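Local coordinates for protein putative phosphohistidine phosphatase, SixA (Nakamurella multipartita, PDB 4HBZ) that probably removes phosphoryl groups from phosphohistidine, as a putative phosphatase of the histidine phosphatase superfamily, branch 1, at residues Met25-Ala30 / Ala72-Thr77; Val66-Ala71 / Val87-Glu92; Asp91-Gly96 / Val115-His120. All blocks are in the same frame, centred on the assembly; numbering follows the deposited sequence.

Interaction 1 is the buried one: a loop leaving strand 20-26 presses on helix 72-81 through a histidine ring, methyl groups and one hydrogen bond. Interaction 2, partly buried, lies at the border of the sheet, where outermost strand 86-90 pairs with strand 65-69 by backbone bonds. Interaction 3, also partly buried, holds the turn after strand 86-90 against strand 114-119 through an apolar contact, an aromatic pair and a water. All three reach the same sheet, and interactions 2 and 3 share Asp91 and Glu92. His27 of interaction 1 and His120 of interaction 3 meet ring to ring, and Ser69 of interaction 2 hydrogen-bonds to His120 through OG, joining all three around the probable phosphate pocket.

Interaction 1 (Met25-Ala30 / Ala72-Thr77); sequences MRHAAA and ARTRQT
One face of the His27 imidazole is covered by Arg73, whose CD lies 3.6 Å from the ring centroid and 18° off the ring normal, a CH-pi contact. The Arg73 guanidinium stands almost perpendicular to that ring (89°), its edge turned to His27 CE1. Within the ring plane, His27 ND1 donates to Ala28 O over 2.8 Å, fixing the imidazole's rotation. His27 CG sits between backbone N and carbonyl carbon (chi1 65°), which brings one ring face against the Arg73 CG-CD-NE chain. At the root of the ring, His27 CB touches Thr74 CG2 at 3.6 Å. Thr77 OG1 works both ways: it receives Ala28 N at 3.0 Å along a nearly straight N-H and donates to Arg73 O at 2.7 Å, tying the loop to the helix. Its CG2 meets CE of Met25, a selenomethionine, tip to tip at 3.6 Å, while Ala30 CB packs on Arg73 CD. An Arg-His pair where the first strand ends, the histidine just past it, matches the start of the family's Arg-His-Gly signature, consistent with His27 being the phosphate acceptor. Asp36 holds the far end of Arg73; helix 43-59 (Ala49, Ala52) and strand 114-119 (Leu116, Val118) flank the contact.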
loop_
_atom_site.group_PDB
_atom_site.type_symbol
_atom_site.label_atom_id
_atom_site.label_comp_id
_atom_site.label_asym_id
_atom_site.label_seq_id
_atom_site.Cartn_x
_atom_site.Cartn_y
_atom_site.Cartn_z
HETATM N N MSE A 25 0.698 -1.598 1.420
HETATM C CA MSE A 25 1.101 -2.733 2.236
HETATM C C MSE A 25 2.578 -2.821 2.316
HETATM O O MSE A 25 3.278 -2.806 1.294
HETATM C CB MSE A 25 0.506 -4.017 1.631
HETATM C CG MSE A 25 0.818 -5.198 2.536
HETATM SE SE MSE A 25 -0.230 -6.764 1.965
HETATM C CE MSE A 25 0.250 -7.933 3.507
ATOM N N ARG A 26 3.060 -3.055 3.524
ATOM C CA ARG A 26 4.463 -3.458 3.728
ATOM C C ARG A 26 4.530 -4.988 3.699
ATOM O O ARG A 26 3.703 -5.668 4.326
ATOM C CB ARG A 26 4.968 -2.931 5.084
ATOM C CG ARG A 26 6.394 -3.358 5.386
ATOM C CD ARG A 26 6.818 -2.871 6.751
ATOM N NE ARG A 26 8.196 -3.245 7.037
ATOM C CZ ARG A 26 8.815 -2.961 8.190
ATOM N NH1 ARG A 26 8.218 -2.298 9.136
ATOM N NH2 ARG A 26 10.101 -3.280 8.328
ATOM N N HIS A 27 5.484 -5.529 2.962
ATOM C CA HIS A 27 5.649 -6.978 2.898
ATOM C C HIS A 27 5.711 -7.577 4.307
ATOM O O HIS A 27 6.156 -6.946 5.268
ATOM C CB HIS A 27 6.901 -7.386 2.116
ATOM C CG HIS A 27 8.172 -6.958 2.747
ATOM N ND1 HIS A 27 8.740 -7.608 3.822
ATOM C CD2 HIS A 27 8.977 -5.893 2.476
ATOM C CE1 HIS A 27 9.823 -6.960 4.188
ATOM N NE2 HIS A 27 9.996 -5.922 3.384
ATOM N N ALA A 28 5.355 -8.848 4.355
ATOM C CA ALA A 28 5.401 -9.595 5.613
ATOM C C ALA A 28 6.815 -10.003 5.969
ATOM O O ALA A 28 7.765 -9.810 5.210
ATOM C CB ALA A 28 4.467 -10.757 5.551
ATOM N N ALA A 29 6.977 -10.503 7.184
ATOM C CA ALA A 29 8.295 -10.752 7.773
ATOM C C ALA A 29 9.114 -11.720 6.939
ATOM O O ALA A 29 8.594 -12.766 6.467
ATOM C CB ALA A 29 8.143 -11.259 9.187
ATOM N N ALA A 30 10.385 -11.387 6.746
ATOM C CA ALA A 30 11.261 -12.146 5.886
ATOM C C ALA A 30 12.546 -12.599 6.587
ATOM O O ALA A 30 12.943 -12.065 7.619
ATOM C CB ALA A 30 11.588 -11.306 4.646
ATOM N N ALA A 72 11.715 -10.934 -3.740
ATOM C CA ALA A 72 11.008 -12.202 -3.410
ATOM C C ALA A 72 9.959 -11.972 -2.301
ATOM O O ALA A 72 8.857 -12.468 -2.365
ATOM C CB ALA A 72 11.971 -13.296 -3.031
ATOM N N ARG A 73 10.304 -11.212 -1.275
ATOM C CA ARG A 73 9.431 -11.104 -0.126
ATOM C C ARG A 73 8.152 -10.361 -0.387
ATOM O O ARG A 73 7.100 -10.666 0.197
ATOM C CB ARG A 73 10.180 -10.519 1.083
ATOM C CG ARG A 73 10.777 -9.109 0.892
ATOM C CD ARG A 73 11.772 -8.840 2.014
ATOM N NE ARG A 73 12.486 -7.561 1.940
ATOM C CZ ARG A 73 13.669 -7.383 1.327
ATOM N NH1 ARG A 73 14.208 -8.318 0.523
ATOM N NH2 ARG A 73 14.323 -6.249 1.488
ATOM N N THR A 74 8.204 -9.365 -1.267
ATOM C CA THR A 74 7.020 -8.651 -1.711
ATOM C C THR A 74 6.185 -9.520 -2.687
ATOM O O THR A 74 4.981 -9.626 -2.569
ATOM C CB THR A 74 7.418 -7.286 -2.331
ATOM O OG1 THR A 74 8.582 -7.479 -3.135
ATOM C CG2 THR A 74 7.776 -6.284 -1.232
ATOM N N ARG A 75 6.840 -10.200 -3.624
ATOM C CA ARG A 75 6.163 -11.165 -4.512
ATOM C C ARG A 75 5.440 -12.244 -3.706
ATOM O O ARG A 75 4.282 -12.554 -4.008
ATOM C CB ARG A 75 7.158 -11.821 -5.469
ATOM C CG ARG A 75 7.735 -10.899 -6.504
ATOM C CD ARG A 75 8.803 -11.630 -7.334
ATOM N NE ARG A 75 9.400 -10.807 -8.375
ATOM C CZ ARG A 75 8.908 -10.641 -9.612
ATOM N NH1 ARG A 75 7.815 -11.300 -10.037
ATOM N NH2 ARG A 75 9.575 -9.858 -10.454
ATOM N N GLN A 76 6.122 -12.774 -2.711
ATOM C CA GLN A 76 5.572 -13.844 -1.896
ATOM C C GLN A 76 4.443 -13.348 -1.018
ATOM O O GLN A 76 3.456 -14.056 -0.776
ATOM C CB GLN A 76 6.671 -14.485 -1.037
ATOM C CG GLN A 76 7.606 -15.338 -1.891
ATOM C CD GLN A 76 8.818 -15.823 -1.134
ATOM O OE1 GLN A 76 8.918 -15.642 0.063
ATOM N NE2 GLN A 76 9.795 -16.412 -1.841
ATOM N N THR A 77 4.546 -12.136 -0.508
ATOM C CA THR A 77 3.445 -11.548 0.238
ATOM C C THR A 77 2.216 -11.462 -0.644
ATOM O O THR A 77 1.141 -11.891 -0.268
ATOM C CB THR A 77 3.834 -10.141 0.740
ATOM O OG1 THR A 77 4.883 -10.241 1.702
ATOM C CG2 THR A 77 2.660 -9.470 1.335
#

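Interaction 2 (Val66-Ala71 / Val87-Glu92); sequences VVCSTA and VRYRDE. With ACY (acetic acid), chain B.
Arg90 and Val67 meet across two paired strands, and the Arg90 side chain can be followed outward. Its CB leads away from 66-71, but CG comes to 4.1 Å from Val67 CG1, one of the apolar touches. The chain then bends (chi2 -72°) and folds back along its own strand. NE reaches Glu104 of helix 98-106 in a salt bridge, and the guanidinium lays one face over Arg88 CB. NH1 donates to Tyr89 O from above the carbonyl plane, and also to acetate O; NH2 donates to OXT at 2.8 Å, with the N-H pointing almost straight at it (178°). The acetate, probably from the crystallisation liquor, meets the edge of the guanidinium in its plane, gripped by two bonds. Cut back to alanine, this position would probably leave Glu104 without its salt-bridge partner and the acetate without its two donors, and would lose the CG contact with Val67. The strands run parallel, 27° apart in direction, as the two ends of a beta-alpha-beta unit whose crossover is helix 72-81. Their register is set by Arg88 N to Val66 O at 2.7 Å, then Cys68 N to Arg88 O and Arg90 N to Cys68 O. On the face toward helix 72-81, Cys68 CB lies 3.8 Å from Tyr89 CD1, with SG obliquely beside the ring, and Val87 CG1 touches Cys68 CB. Past the strand ends, Thr70 OG1 donates to Asp91 OD1 at 2.6 Å, on the anti side of the carboxylate, and also bonds to His37 NE2.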
loop_
_atom_site.group_PDB
_atom_site.type_symbol
_atom_site.label_atom_id
_atom_site.label_comp_id
_atom_site.label_asym_id
_atom_site.label_seq_id
_atom_site.Cartn_x
_atom_site.Cartn_y
_atom_site.Cartn_z
ATOM N N VAL A 66 -2.355 -4.352 -8.974
ATOM C CA VAL A 66 -1.350 -4.409 -7.918
ATOM C C VAL A 66 -0.077 -3.827 -8.538
ATOM O O VAL A 66 0.266 -4.131 -9.704
ATOM C CB VAL A 66 -1.057 -5.847 -7.490
ATOM C CG1 VAL A 66 -0.051 -5.875 -6.356
ATOM C CG2 VAL A 66 -2.341 -6.508 -7.037
ATOM N N VAL A 67 0.589 -2.975 -7.753
ATOM C CA VAL A 67 1.968 -2.516 -8.055
ATOM C C VAL A 67 2.839 -3.152 -6.965
ATOM O O VAL A 67 2.597 -2.930 -5.751
ATOM C CB VAL A 67 2.122 -0.991 -8.090
ATOM C CG1 VAL A 67 3.477 -0.644 -8.678
ATOM C CG2 VAL A 67 0.967 -0.327 -8.885
ATOM N N CYS A 68 3.845 -3.941 -7.361
ATOM C CA CYS A 68 4.578 -4.763 -6.423
ATOM C C CYS A 68 6.082 -4.684 -6.648
ATOM O O CYS A 68 6.538 -4.804 -7.764
ATOM C CB CYS A 68 4.116 -6.214 -6.579
ATOM S SG CYS A 68 4.734 -7.392 -5.341
ATOM N N SER A 69 6.837 -4.482 -5.578
ATOM C CA SER A 69 8.291 -4.623 -5.640
ATOM C C SER A 69 8.694 -5.998 -6.178
ATOM O O SER A 69 8.061 -7.014 -5.909
ATOM C CB SER A 69 8.867 -4.449 -4.241
ATOM O OG SER A 69 10.221 -4.776 -4.202
ATOM N N THR A 70 9.791 -6.023 -6.919
ATOM C CA THR A 70 10.309 -7.244 -7.517
ATOM C C THR A 70 10.989 -8.180 -6.507
ATOM O O THR A 70 11.278 -9.327 -6.828
ATOM C CB THR A 70 11.285 -6.919 -8.629
ATOM O OG1 THR A 70 12.251 -5.982 -8.118
ATOM C CG2 THR A 70 10.524 -6.335 -9.856
ATOM N N ALA A 71 11.217 -7.721 -5.276
ATOM C CA ALA A 71 11.872 -8.563 -4.271
ATOM C C ALA A 71 11.042 -9.846 -4.054
ATOM O O ALA A 71 9.785 -9.817 -4.113
ATOM C CB ALA A 71 12.039 -7.843 -2.965
ATOM N N VAL A 87 -0.966 -7.520 -12.229
ATOM C CA VAL A 87 0.171 -7.122 -11.386
ATOM C C VAL A 87 1.228 -6.427 -12.229
ATOM O O VAL A 87 1.562 -6.901 -13.328
ATOM C CB VAL A 87 0.799 -8.302 -10.644
ATOM C CG1 VAL A 87 1.918 -7.816 -9.699
ATOM C CG2 VAL A 87 -0.242 -9.147 -9.945
ATOM N N ARG A 88 1.703 -5.288 -11.735
ATOM C CA ARG A 88 2.810 -4.542 -12.314
ATOM C C ARG A 88 3.984 -4.679 -11.356
ATOM O O ARG A 88 3.995 -4.035 -10.302
ATOM C CB ARG A 88 2.400 -3.103 -12.468
ATOM C CG ARG A 88 1.179 -2.902 -13.408
ATOM C CD ARG A 88 0.411 -1.595 -13.215
ATOM N NE ARG A 88 1.101 -0.458 -13.771
ATOM C CZ ARG A 88 0.866 0.098 -14.971
ATOM N NH1 ARG A 88 1.633 1.116 -15.331
ATOM N NH2 ARG A 88 -0.051 -0.361 -15.821
ATOM N N TYR A 89 4.936 -5.527 -11.699
ATOM C CA TYR A 89 6.122 -5.703 -10.883
ATOM C C TYR A 89 7.114 -4.583 -11.254
ATOM O O TYR A 89 7.383 -4.341 -12.442
ATOM C CB TYR A 89 6.772 -7.068 -11.089
ATOM C CG TYR A 89 5.925 -8.199 -10.566
ATOM C CD1 TYR A 89 5.801 -8.423 -9.172
ATOM C CD2 TYR A 89 5.191 -8.993 -11.445
ATOM C CE1 TYR A 89 5.003 -9.457 -8.707
ATOM C CE2 TYR A 89 4.395 -10.002 -10.960
ATOM C CZ TYR A 89 4.330 -10.221 -9.584
ATOM O OH TYR A 89 3.508 -11.263 -9.133
ATOM N N ARG A 90 7.707 -3.943 -10.265
ATOM C CA ARG A 90 8.553 -2.768 -10.490
ATOM C C ARG A 90 9.783 -2.787 -9.616
ATOM O O ARG A 90 9.673 -2.786 -8.390
ATOM C CB ARG A 90 7.764 -1.501 -10.256
ATOM C CG ARG A 90 6.611 -1.240 -11.199
ATOM C CD ARG A 90 7.132 -0.856 -12.563
ATOM N NE ARG A 90 6.037 -0.517 -13.496
ATOM C CZ ARG A 90 5.411 -1.369 -14.282
ATOM N NH1 ARG A 90 5.641 -2.698 -14.259
ATOM N NH2 ARG A 90 4.436 -0.896 -15.092
ATOM N N ASP A 91 10.961 -2.730 -10.253
ATOM C CA ASP A 91 12.192 -2.476 -9.521
ATOM C C ASP A 91 12.166 -1.132 -8.826
ATOM O O ASP A 91 12.800 -0.961 -7.767
ATOM C CB ASP A 91 13.379 -2.581 -10.467
ATOM C CG ASP A 91 13.706 -4.014 -10.867
ATOM O OD1 ASP A 91 13.617 -5.004 -10.061
ATOM O OD2 ASP A 91 14.190 -4.163 -12.032
ATOM N N GLU A 92 11.410 -0.175 -9.357
ATOM C CA GLU A 92 11.269 1.131 -8.716
ATOM C C GLU A 92 10.724 1.016 -7.305
ATOM O O GLU A 92 11.044 1.856 -6.468
ATOM C CB GLU A 92 10.376 2.068 -9.529
ATOM C CG GLU A 92 10.911 2.464 -10.931
ATOM C CD GLU A 92 10.735 1.432 -12.033
ATOM O OE1 GLU A 92 10.348 0.263 -11.840
ATOM O OE2 GLU A 92 11.060 1.817 -13.180
HETATM C C ACY B . 3.206 -3.930 -16.632
HETATM O O ACY B . 4.153 -4.443 -15.964
HETATM O OXT ACY B . 3.088 -2.690 -16.825
HETATM C CH3 ACY B . 2.173 -4.839 -17.237
#

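Interaction 3 (Asp91-Gly96 / Val115-His120)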
loop_
_atom_site.group_PDB
_atom_site.type_symbol
_atom_site.label_atom_id
_atom_site.label_comp_id
_atom_site.label_asym_id
_atom_site.label_seq_id
_atom_site.Cartn_x
_atom_site.Cartn_y
_atom_site.Cartn_z
ATOM N N ASP A 91 10.961 -2.730 -10.253
ATOM C CA ASP A 91 12.192 -2.476 -9.521
ATOM C C ASP A 91 12.166 -1.132 -8.826
ATOM O O ASP A 91 12.800 -0.961 -7.767
ATOM C CB ASP A 91 13.379 -2.581 -10.467
ATOM C CG ASP A 91 13.706 -4.014 -10.867
ATOM O OD1 ASP A 91 13.617 -5.004 -10.061
ATOM O OD2 ASP A 91 14.190 -4.163 -12.032
ATOM N N GLU A 92 11.410 -0.175 -9.357
ATOM C CA GLU A 92 11.269 1.131 -8.716
ATOM C C GLU A 92 10.724 1.016 -7.305
ATOM O O GLU A 92 11.044 1.856 -6.468
ATOM C CB GLU A 92 10.376 2.068 -9.529
ATOM C CG GLU A 92 10.911 2.464 -10.931
ATOM C CD GLU A 92 10.735 1.432 -12.033
ATOM O OE1 GLU A 92 10.348 0.263 -11.840
ATOM O OE2 GLU A 92 11.060 1.817 -13.180
ATOM N N LEU A 93 9.955 -0.038 -6.990
ATOM C CA LEU A 93 9.396 -0.205 -5.652
ATOM C C LEU A 93 10.375 -0.884 -4.710
ATOM O O LEU A 93 10.103 -0.953 -3.524
ATOM C CB LEU A 93 8.078 -0.949 -5.677
ATOM C CG LEU A 93 6.789 -0.141 -5.749
ATOM C CD1 LEU A 93 6.756 0.788 -6.947
ATOM C CD2 LEU A 93 5.554 -1.015 -5.685
ATOM N N TYR A 94 11.498 -1.382 -5.218
ATOM C CA TYR A 94 12.553 -1.979 -4.386
ATOM C C TYR A 94 13.554 -0.865 -4.044
ATOM O O TYR A 94 14.571 -0.687 -4.674
ATOM C CB TYR A 94 13.199 -3.146 -5.102
ATOM C CG TYR A 94 14.317 -3.801 -4.319
ATOM C CD1 TYR A 94 14.069 -4.485 -3.141
ATOM C CD2 TYR A 94 15.632 -3.777 -4.791
ATOM C CE1 TYR A 94 15.045 -5.112 -2.451
ATOM C CE2 TYR A 94 16.645 -4.412 -4.090
ATOM C CZ TYR A 94 16.326 -5.065 -2.888
ATOM O OH TYR A 94 17.373 -5.715 -2.236
ATOM N N GLY A 95 13.205 -0.104 -3.023
ATOM C CA GLY A 95 14.017 1.010 -2.572
ATOM C C GLY A 95 13.638 2.366 -3.064
ATOM O O GLY A 95 14.249 3.353 -2.664
ATOM N N GLY A 96 12.607 2.474 -3.913
ATOM C CA GLY A 96 12.103 3.759 -4.288
ATOM C C GLY A 96 11.542 4.536 -3.112
ATOM O O GLY A 96 11.212 3.963 -2.076
ATOM N N VAL A 115 -6.606 -0.166 -5.924
ATOM C CA VAL A 115 -5.175 -0.431 -6.177
ATOM C C VAL A 115 -4.462 -0.868 -4.922
ATOM O O VAL A 115 -4.618 -0.253 -3.895
ATOM C CB VAL A 115 -4.483 0.799 -6.784
ATOM C CG1 VAL A 115 -3.009 0.579 -6.927
ATOM C CG2 VAL A 115 -5.110 1.190 -8.110
ATOM N N LEU A 116 -3.690 -1.951 -5.020
ATOM C CA LEU A 116 -2.847 -2.432 -3.947
ATOM C C LEU A 116 -1.385 -2.182 -4.316
ATOM O O LEU A 116 -0.964 -2.560 -5.411
ATOM C CB LEU A 116 -3.094 -3.935 -3.792
ATOM C CG LEU A 116 -2.146 -4.676 -2.823
ATOM C CD1 LEU A 116 -2.227 -4.143 -1.386
ATOM C CD2 LEU A 116 -2.411 -6.191 -2.829
ATOM N N VAL A 117 -0.634 -1.664 -3.374
ATOM C CA VAL A 117 0.809 -1.478 -3.491
ATOM C C VAL A 117 1.488 -2.372 -2.476
ATOM O O VAL A 117 1.152 -2.287 -1.311
ATOM C CB VAL A 117 1.225 -0.022 -3.255
ATOM C CG1 VAL A 117 2.738 0.190 -3.357
ATOM C CG2 VAL A 117 0.480 0.928 -4.213
ATOM N N VAL A 118 2.430 -3.231 -2.887
ATOM C CA VAL A 118 3.168 -4.081 -1.969
ATOM C C VAL A 118 4.637 -3.682 -2.056
ATOM O O VAL A 118 5.301 -3.849 -3.078
ATOM C CB VAL A 118 2.965 -5.575 -2.307
ATOM C CG1 VAL A 118 3.627 -6.432 -1.231
ATOM C CG2 VAL A 118 1.454 -5.937 -2.409
ATOM N N GLY A 119 5.098 -3.074 -0.986
ATOM C CA GLY A 119 6.461 -2.588 -0.965
ATOM C C GLY A 119 7.139 -2.688 0.379
ATOM O O GLY A 119 6.877 -3.581 1.176
ATOM N N HIS A 120 8.060 -1.743 0.624
ATOM C CA HIS A 120 8.966 -1.801 1.749
ATOM C C HIS A 120 8.838 -0.557 2.635
ATOM O O HIS A 120 8.552 0.545 2.126
ATOM C CB HIS A 120 10.436 -1.812 1.239
ATOM C CG HIS A 120 10.732 -2.909 0.257
ATOM N ND1 HIS A 120 11.248 -4.119 0.664
ATOM C CD2 HIS A 120 10.487 -3.024 -1.075
ATOM C CE1 HIS A 120 11.341 -4.927 -0.394
ATOM N NE2 HIS A 120 10.905 -4.280 -1.456
HETATM O O HOH W 1 8.624 0.228 -1.479
#
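Leu93 ends a 3-10 turn (91-93) whose backbone comes closest to strand 114-119 at Gly119, with CA atoms 6.0 Å apart, and no direct hydrogen bond spans the gap. Instead a water bridges it, donating to Leu93 O at 2.8 Å and accepting from His120 N at 2.9 Å. The Leu93 side chain points at the strand, and its CD2 meets Val117 CG1 at 3.8 Å, the two side chains crossing at about a right angle; Val67 of strand 65-69 and Ile101 of helix 98-106 also touch Leu93. Beyond the strand end, Leu93 O lies at the edge of the His120 imidazole, 3.2 Å from CD2 and near the ring plane. With CG anti to the carbonyl carbon (chi1 -55°), His120 turns its ring toward the loop. There the edge of Tyr94 meets the face of the imidazole in an offset edge-to-face pair: the centroids are 5.5 Å apart, the planes stand at 70°, and Tyr94 CD1 comes to 3.6 Å from His120 NE2. Tyr94 also bonds through OH to Asp36, which fixes the far end of its ring, while His120 NE2 has its own partner in Ser69 OG. Gly95 follows with phi 97°, a conformation in which a CB would be jammed against the carbonyl O of Tyr94. His120 meets the His27 ring and lies after a central strand, consistent with the second histidine of the catalytic pocket in branch 1 histidine phosphatases, so this contact probably forms one wall of that pocket.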